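Local structure of CAMK/CAMK2 protein kinase (Salpingoeca rosetta, 5IG1) at residues A[69-78]-A[127-137]; A[231-239]-A[250-259]. The protein probably phosphorylates serine and threonine residues of target proteins using ATP, under calcium/calmodulin control, this chain being chiefly its kinase domain. All coordinates share one frame; numbering follows the deposited sequence.

Contact 1: residues A[69-78]-A[127-137]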
# COMPACT_ATOMS: atom_id res chain seq x y z
N ILE A 69 -14.69 -2.69 5.03
CA ILE A 69 -14.01 -1.67 4.24
C ILE A 69 -13.74 -2.18 2.83
O ILE A 69 -14.05 -1.51 1.84
CB ILE A 69 -12.71 -1.23 4.95
CG1 ILE A 69 -13.08 -0.47 6.23
CG2 ILE A 69 -11.82 -0.41 4.02
CD1 ILE A 69 -11.91 -0.14 7.14
N CYS A 70 -13.20 -3.39 2.72
CA CYS A 70 -12.88 -3.95 1.41
C CYS A 70 -14.11 -4.14 0.55
O CYS A 70 -14.03 -4.06 -0.68
CB CYS A 70 -12.13 -5.27 1.56
SG CYS A 70 -10.35 -5.07 1.57
N SER A 71 -15.27 -4.38 1.16
CA SER A 71 -16.48 -4.48 0.37
C SER A 71 -17.01 -3.10 -0.02
O SER A 71 -17.67 -2.96 -1.05
CB SER A 71 -17.55 -5.27 1.12
OG SER A 71 -18.01 -4.55 2.25
N SER A 72 -16.71 -2.07 0.78
CA SER A 72 -17.09 -0.71 0.43
C SER A 72 -16.27 -0.15 -0.74
O SER A 72 -16.66 0.87 -1.31
CB SER A 72 -16.94 0.21 1.64
OG SER A 72 -17.82 -0.17 2.68
N LEU A 73 -15.17 -0.79 -1.11
CA LEU A 73 -14.22 -0.25 -2.06
C LEU A 73 -14.34 -0.96 -3.40
O LEU A 73 -14.06 -2.16 -3.50
CB LEU A 73 -12.79 -0.38 -1.53
CG LEU A 73 -12.48 0.50 -0.32
CD1 LEU A 73 -11.11 0.19 0.23
CD2 LEU A 73 -12.58 1.96 -0.73
N GLN A 74 -14.76 -0.23 -4.43
CA GLN A 74 -14.74 -0.72 -5.81
C GLN A 74 -14.00 0.30 -6.67
O GLN A 74 -14.58 1.30 -7.09
CB GLN A 74 -16.15 -0.98 -6.34
CG GLN A 74 -16.17 -1.56 -7.75
CD GLN A 74 -17.58 -1.89 -8.23
OE1 GLN A 74 -18.55 -1.76 -7.48
NE2 GLN A 74 -17.69 -2.33 -9.48
N HIS A 75 -12.72 0.03 -6.93
CA HIS A 75 -11.88 0.94 -7.70
C HIS A 75 -10.89 0.12 -8.51
O HIS A 75 -10.49 -0.98 -8.11
CB HIS A 75 -11.14 1.92 -6.79
CG HIS A 75 -10.50 3.05 -7.52
ND1 HIS A 75 -9.19 3.01 -7.96
CD2 HIS A 75 -10.97 4.27 -7.87
CE1 HIS A 75 -8.90 4.15 -8.56
NE2 HIS A 75 -9.96 4.93 -8.52
N GLU A 76 -10.49 0.68 -9.66
CA GLU A 76 -9.58 -0.04 -10.55
C GLU A 76 -8.24 -0.30 -9.89
O GLU A 76 -7.63 -1.36 -10.10
CB GLU A 76 -9.41 0.76 -11.84
CG GLU A 76 -8.27 0.29 -12.75
CD GLU A 76 -8.49 -1.12 -13.28
OE1 GLU A 76 -7.62 -1.98 -13.05
OE2 GLU A 76 -9.54 -1.35 -13.92
N HIS A 77 -7.75 0.63 -9.06
CA HIS A 77 -6.43 0.52 -8.46
C HIS A 77 -6.49 0.08 -7.00
O HIS A 77 -5.56 0.35 -6.23
CB HIS A 77 -5.69 1.83 -8.62
CG HIS A 77 -5.53 2.24 -10.05
ND1 HIS A 77 -4.80 1.50 -10.95
CD2 HIS A 77 -6.07 3.26 -10.75
CE1 HIS A 77 -4.86 2.07 -12.13
NE2 HIS A 77 -5.63 3.14 -12.04
N ILE A 78 -7.57 -0.59 -6.62
CA ILE A 78 -7.71 -1.26 -5.34
C ILE A 78 -8.05 -2.71 -5.64
O ILE A 78 -9.02 -2.99 -6.35
CB ILE A 78 -8.80 -0.63 -4.47
CG1 ILE A 78 -8.46 0.83 -4.16
CG2 ILE A 78 -8.98 -1.41 -3.19
CD1 ILE A 78 -9.57 1.53 -3.44
N SER A 127 -4.97 7.91 -6.95
CA SER A 127 -6.37 7.84 -7.34
C SER A 127 -7.12 6.83 -6.47
O SER A 127 -8.23 7.10 -6.00
CB SER A 127 -6.50 7.48 -8.82
OG SER A 127 -5.93 6.22 -9.11
N ALA A 128 -6.51 5.66 -6.25
CA ALA A 128 -7.08 4.70 -5.31
C ALA A 128 -7.30 5.34 -3.94
O ALA A 128 -8.37 5.18 -3.34
CB ALA A 128 -6.17 3.48 -5.20
N LEU A 129 -6.30 6.07 -3.45
CA LEU A 129 -6.44 6.76 -2.17
C LEU A 129 -7.56 7.79 -2.20
O LEU A 129 -8.22 8.01 -1.18
CB LEU A 129 -5.13 7.43 -1.79
CG LEU A 129 -4.10 6.53 -1.12
CD1 LEU A 129 -3.13 7.40 -0.38
CD2 LEU A 129 -4.81 5.56 -0.17
N GLN A 130 -7.76 8.46 -3.33
CA GLN A 130 -8.85 9.41 -3.45
C GLN A 130 -10.19 8.71 -3.29
O GLN A 130 -11.11 9.24 -2.66
CB GLN A 130 -8.79 10.15 -4.78
CG GLN A 130 -9.88 11.18 -4.96
CD GLN A 130 -9.79 11.92 -6.28
OE1 GLN A 130 -9.81 13.15 -6.31
NE2 GLN A 130 -9.70 11.18 -7.37
N HIS A 131 -10.30 7.51 -3.86
CA HIS A 131 -11.52 6.72 -3.67
C HIS A 131 -11.67 6.29 -2.22
O HIS A 131 -12.79 6.26 -1.70
CB HIS A 131 -11.51 5.50 -4.59
CG HIS A 131 -12.78 4.71 -4.53
ND1 HIS A 131 -12.83 3.41 -4.09
CD2 HIS A 131 -14.05 5.04 -4.87
CE1 HIS A 131 -14.07 2.96 -4.15
NE2 HIS A 131 -14.84 3.94 -4.62
N CYS A 132 -10.57 5.95 -1.55
CA CYS A 132 -10.66 5.55 -0.15
C CYS A 132 -11.09 6.73 0.72
O CYS A 132 -12.08 6.65 1.45
CB CYS A 132 -9.33 4.97 0.32
SG CYS A 132 -8.98 3.36 -0.37
N HIS A 133 -10.35 7.84 0.64
CA HIS A 133 -10.62 8.99 1.49
C HIS A 133 -11.98 9.61 1.20
O HIS A 133 -12.60 10.18 2.10
CB HIS A 133 -9.51 10.04 1.30
CG HIS A 133 -8.14 9.54 1.63
ND1 HIS A 133 -7.02 10.33 1.54
CD2 HIS A 133 -7.71 8.32 2.05
CE1 HIS A 133 -5.96 9.63 1.88
NE2 HIS A 133 -6.35 8.40 2.19
N SER A 134 -12.44 9.52 -0.05
CA SER A 134 -13.80 9.96 -0.37
C SER A 134 -14.83 9.20 0.46
O SER A 134 -15.87 9.75 0.83
CB SER A 134 -14.09 9.77 -1.85
OG SER A 134 -14.24 8.39 -2.14
N LYS A 135 -14.55 7.93 0.76
CA LYS A 135 -15.40 7.12 1.61
C LYS A 135 -14.96 7.14 3.06
O LYS A 135 -15.38 6.28 3.84
CB LYS A 135 -15.46 5.69 1.08
CG LYS A 135 -15.96 5.60 -0.36
CD LYS A 135 -16.65 4.27 -0.65
CE LYS A 135 -17.43 4.35 -1.96
NZ LYS A 135 -18.21 3.11 -2.23
N ASN A 136 -14.11 8.10 3.44
CA ASN A 136 -13.67 8.29 4.82
C ASN A 136 -12.89 7.08 5.34
O ASN A 136 -12.97 6.71 6.51
CB ASN A 136 -14.85 8.60 5.74
CG ASN A 136 -15.34 10.01 5.58
OD1 ASN A 136 -14.55 10.94 5.42
ND2 ASN A 136 -16.66 10.19 5.62
N ILE A 137 -12.11 6.46 4.45
CA ILE A 137 -11.32 5.29 4.78
C ILE A 137 -9.86 5.71 4.81
O ILE A 137 -9.36 6.33 3.86
CB ILE A 137 -11.54 4.16 3.76
CG1 ILE A 137 -12.96 3.60 3.90
CG2 ILE A 137 -10.49 3.07 3.94
CD1 ILE A 137 -13.33 2.62 2.82

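Contact 2: residues A[231-239]-A[250-259]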
# COMPACT_ATOMS: atom_id res chain seq x y z
N LYS A 231 9.21 12.75 13.40
CA LYS A 231 8.53 13.85 14.07
C LYS A 231 9.13 15.19 13.67
O LYS A 231 8.41 16.13 13.31
CB LYS A 231 8.60 13.67 15.59
CG LYS A 231 7.75 12.53 16.12
CD LYS A 231 7.66 12.56 17.64
CE LYS A 231 9.00 12.25 18.29
NZ LYS A 231 8.90 12.23 19.78
N ASN A 232 10.46 15.30 13.72
CA ASN A 232 11.14 16.53 13.34
C ASN A 232 11.30 16.68 11.84
O ASN A 232 11.90 17.67 11.40
CB ASN A 232 12.51 16.60 14.02
CG ASN A 232 12.42 16.60 15.53
OD1 ASN A 232 12.41 17.65 16.16
ND2 ASN A 232 12.34 15.41 16.12
N CYS A 233 10.79 15.73 11.05
CA CYS A 233 10.85 15.79 9.59
C CYS A 233 12.29 15.94 9.10
O CYS A 233 12.60 16.76 8.23
CB CYS A 233 9.97 16.93 9.07
SG CYS A 233 9.40 16.70 7.39
N GLN A 234 13.18 15.13 9.67
CA GLN A 234 14.61 15.17 9.36
C GLN A 234 14.89 14.25 8.18
O GLN A 234 15.17 13.06 8.34
CB GLN A 234 15.44 14.79 10.58
CG GLN A 234 15.35 15.78 11.73
CD GLN A 234 15.87 17.15 11.34
OE1 GLN A 234 15.25 18.18 11.65
NE2 GLN A 234 17.01 17.18 10.67
N TYR A 235 14.82 14.81 6.98
CA TYR A 235 15.21 14.11 5.77
C TYR A 235 15.77 15.15 4.81
O TYR A 235 15.62 16.35 5.01
CB TYR A 235 14.03 13.36 5.14
CG TYR A 235 13.08 14.28 4.42
CD1 TYR A 235 12.08 14.95 5.12
CD2 TYR A 235 13.18 14.49 3.06
CE1 TYR A 235 11.21 15.80 4.47
CE2 TYR A 235 12.32 15.34 2.40
CZ TYR A 235 11.34 15.99 3.11
OH TYR A 235 10.48 16.84 2.45
N ASP A 236 16.42 14.67 3.75
CA ASP A 236 17.09 15.58 2.82
C ASP A 236 17.12 14.97 1.43
O ASP A 236 16.75 13.82 1.23
CB ASP A 236 18.51 15.92 3.30
CG ASP A 236 19.28 14.69 3.73
OD1 ASP A 236 18.64 13.65 4.00
OD2 ASP A 236 20.52 14.77 3.83
N PHE A 237 17.57 15.77 0.48
CA PHE A 237 17.78 15.32 -0.89
C PHE A 237 19.27 15.27 -1.17
O PHE A 237 19.82 16.23 -1.73
CB PHE A 237 17.06 16.25 -1.87
CG PHE A 237 15.57 16.31 -1.67
CD1 PHE A 237 14.85 15.16 -1.40
CD2 PHE A 237 14.90 17.52 -1.74
CE1 PHE A 237 13.49 15.21 -1.22
CE2 PHE A 237 13.53 17.57 -1.56
CZ PHE A 237 12.83 16.42 -1.29
N PRO A 238 19.96 14.20 -0.79
CA PRO A 238 21.42 14.18 -0.95
C PRO A 238 21.86 14.17 -2.40
O PRO A 238 21.21 13.55 -3.26
CB PRO A 238 21.84 12.88 -0.24
CG PRO A 238 20.68 12.52 0.64
CD PRO A 238 19.47 12.99 -0.11
N SER A 239 22.95 14.87 -2.67
CA SER A 239 23.65 14.77 -3.95
C SER A 239 24.42 13.45 -3.98
O SER A 239 24.82 12.95 -2.93
CB SER A 239 24.59 15.96 -4.15
OG SER A 239 23.88 17.18 -4.18
N LYS A 250 10.65 17.07 -6.11
CA LYS A 250 11.16 17.45 -4.79
C LYS A 250 10.12 18.25 -4.02
O LYS A 250 9.88 17.98 -2.84
CB LYS A 250 12.45 18.26 -4.92
CG LYS A 250 13.62 17.54 -5.58
CD LYS A 250 14.93 18.23 -5.22
CE LYS A 250 16.04 17.92 -6.20
NZ LYS A 250 16.02 18.81 -7.40
N GLU A 251 9.49 19.23 -4.67
CA GLU A 251 8.47 20.03 -4.01
C GLU A 251 7.26 19.18 -3.65
O GLU A 251 6.66 19.37 -2.59
CB GLU A 251 8.07 21.21 -4.91
CG GLU A 251 9.15 22.28 -5.02
CD GLU A 251 8.82 23.33 -6.07
OE1 GLU A 251 7.72 23.26 -6.65
OE2 GLU A 251 9.66 24.22 -6.30
N LEU A 252 6.89 18.24 -4.52
CA LEU A 252 5.76 17.37 -4.24
C LEU A 252 6.02 16.54 -2.99
O LEU A 252 5.14 16.38 -2.14
CB LEU A 252 5.47 16.47 -5.44
CG LEU A 252 4.25 15.55 -5.30
CD1 LEU A 252 3.01 16.36 -5.00
CD2 LEU A 252 4.04 14.69 -6.55
N ILE A 253 7.24 16.01 -2.85
CA ILE A 253 7.59 15.24 -1.66
C ILE A 253 7.61 16.14 -0.43
O ILE A 253 7.10 15.77 0.63
CB ILE A 253 8.95 14.54 -1.86
CG1 ILE A 253 8.85 13.52 -2.99
CG2 ILE A 253 9.39 13.89 -0.56
CD1 ILE A 253 10.19 12.91 -3.37
N LYS A 254 8.20 17.34 -0.55
CA LYS A 254 8.19 18.28 0.56
C LYS A 254 6.77 18.54 1.04
O LYS A 254 6.52 18.67 2.24
CB LYS A 254 8.87 19.59 0.17
CG LYS A 254 10.39 19.55 0.20
CD LYS A 254 10.94 19.83 1.59
CE LYS A 254 12.46 19.78 1.61
NZ LYS A 254 13.01 19.80 3.00
N ALA A 255 5.82 18.60 0.10
CA ALA A 255 4.43 18.85 0.47
C ALA A 255 3.80 17.62 1.11
O ALA A 255 3.12 17.73 2.14
CB ALA A 255 3.63 19.29 -0.75
N MET A 256 4.01 16.45 0.52
CA MET A 256 3.47 15.22 1.08
C MET A 256 4.07 14.91 2.45
O MET A 256 3.42 14.26 3.27
CB MET A 256 3.73 14.04 0.14
CG MET A 256 2.98 14.12 -1.17
SD MET A 256 3.29 12.67 -2.19
CE MET A 256 2.26 13.03 -3.60
N LEU A 257 5.29 15.36 2.71
CA LEU A 257 5.95 15.16 4.00
C LEU A 257 5.85 16.40 4.88
O LEU A 257 6.80 16.74 5.59
CB LEU A 257 7.40 14.75 3.80
CG LEU A 257 7.61 13.39 3.15
CD1 LEU A 257 9.10 13.08 3.00
CD2 LEU A 257 6.92 12.30 3.97
N GLU A 258 4.72 17.10 4.85
CA GLU A 258 4.52 18.22 5.74
C GLU A 258 4.27 17.71 7.16
O GLU A 258 3.36 16.90 7.37
CB GLU A 258 3.33 19.07 5.27
CG GLU A 258 2.85 20.08 6.30
CD GLU A 258 3.82 21.21 6.52
OE1 GLU A 258 4.67 21.45 5.64
OE2 GLU A 258 3.74 21.87 7.58
N PRO A 259 5.05 18.16 8.15
CA PRO A 259 4.91 17.60 9.51
C PRO A 259 3.55 17.84 10.14
O PRO A 259 3.18 17.09 11.05
CB PRO A 259 6.02 18.31 10.30
CG PRO A 259 6.93 18.91 9.28
CD PRO A 259 6.08 19.21 8.09

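Contact 1: residues A[69-78]-A[127-137]
The side chains of His75 and His131 run antiparallel alongside each other; their imidazole planes are 28° apart and the centroids 5.3 Å apart, so the rings barely overlap. His131 holds CG opposite its backbone N (chi1 -175°), which puts the ring beside His75; its CB, placed by the backbone, lies by His75 CD2. Ala128 CA sits over one face of the His75 ring, 4.0 Å from its centroid, while Ser127 OG, itself bonded to Gln124 O, approaches the edge. The rotation of the His75 ring is fixed by His77 N, which donates to His75 ND1 (3.0 Å) from outside the ring plane. This is the alpha-C–beta-4 loop of the kinase N lobe, which docks on the last turns of helix alpha-E in the C lobe. Ile78 CD1 meets the His131 ring edge in its plane and also touches Cys132 SG (3.6 Å). Leu73 and Ile137 reach tip to tip, Leu73 CD2 to Ile137 CD1 at 3.7 Å, with Ile69 CG2 also against Ile137 CD1; Leu73 also touches Phe163 of the DFG motif. Beyond this apolar row, the extended Lys135 chain brings NZ into a hydrogen bond with Ser72 O (2.9 Å), the donor close to the line of the carbonyl (165°).

Contact 2: residues A[231-239]-A[250-259]
Tyr235 takes the sterically least favoured first torsion, chi1 76°, with CG between the backbone N and the carbonyl carbon, and this drops its ring onto Leu257. Two residues on, Phe237 keeps CG opposite the carbonyl carbon (chi1 -61°) and lays its ring against Lys250. Leu257 CD1 lies over one face of the tyrosine, 3.8 Å from the ring centroid, as a CH-pi contact displaced toward the rim on the CZ and CE1 side. Cys233 SG and Phe237 CE1 lie in the plane of the same ring at opposite edges, so neighbours in its own segment bracket it. The bent Lys254 chain passes its methylenes obliquely by the phenol end of Tyr235, and its CE comes 4.0 Å from Phe237 CE2. Over one face of the phenylalanine runs the aliphatic part of Lys250, with CD 3.6 Å from Phe237 CD2; the chain then bends so that NZ bonds to Val245 O. Ile253 CG2 meets the phenylalanine at its edge, 4.3 Å from CZ, and Trp242 adds a second ring beside Phe237. At the far end Cys233, whose positive phi belongs to the Schellman motif closing helix 223-231, sets CB 3.6 Å from Pro259 CG. The contact thus fastens the linker between helices alpha-G and alpha-H of the kinase C lobe along helix 247-256 and the turn after it. Its cohesion comes from carbon surfaces, two aromatic rings against leucine, isoleucine and lysine methylenes, and so probably rests on shape and exclusion of water more than on pairing of charges.

Overall arrangement
Contact 1 and contact 2 follow one another along the kinase domain, their centres about 26 Å apart and their nearest atoms about 8 Å apart, without touching. The centre of contact 1 is about 12 Å from the centre of the chain, where the two lobes meet; that of contact 2 is about 20 Å from it, within the C lobe. Helix 198-213 bridges them: Asp200 and Cys204 touch Leu129 beside contact 1, whereas Trp202 and Leu212 pack on Leu257 and Ile253 of contact 2. Helix 267-271 makes a second bridge, between Gln130 and Met256. Neither contact includes Lys53, the predicted ATP-binding residue, although contact 1 is the one bordering the DFG motif.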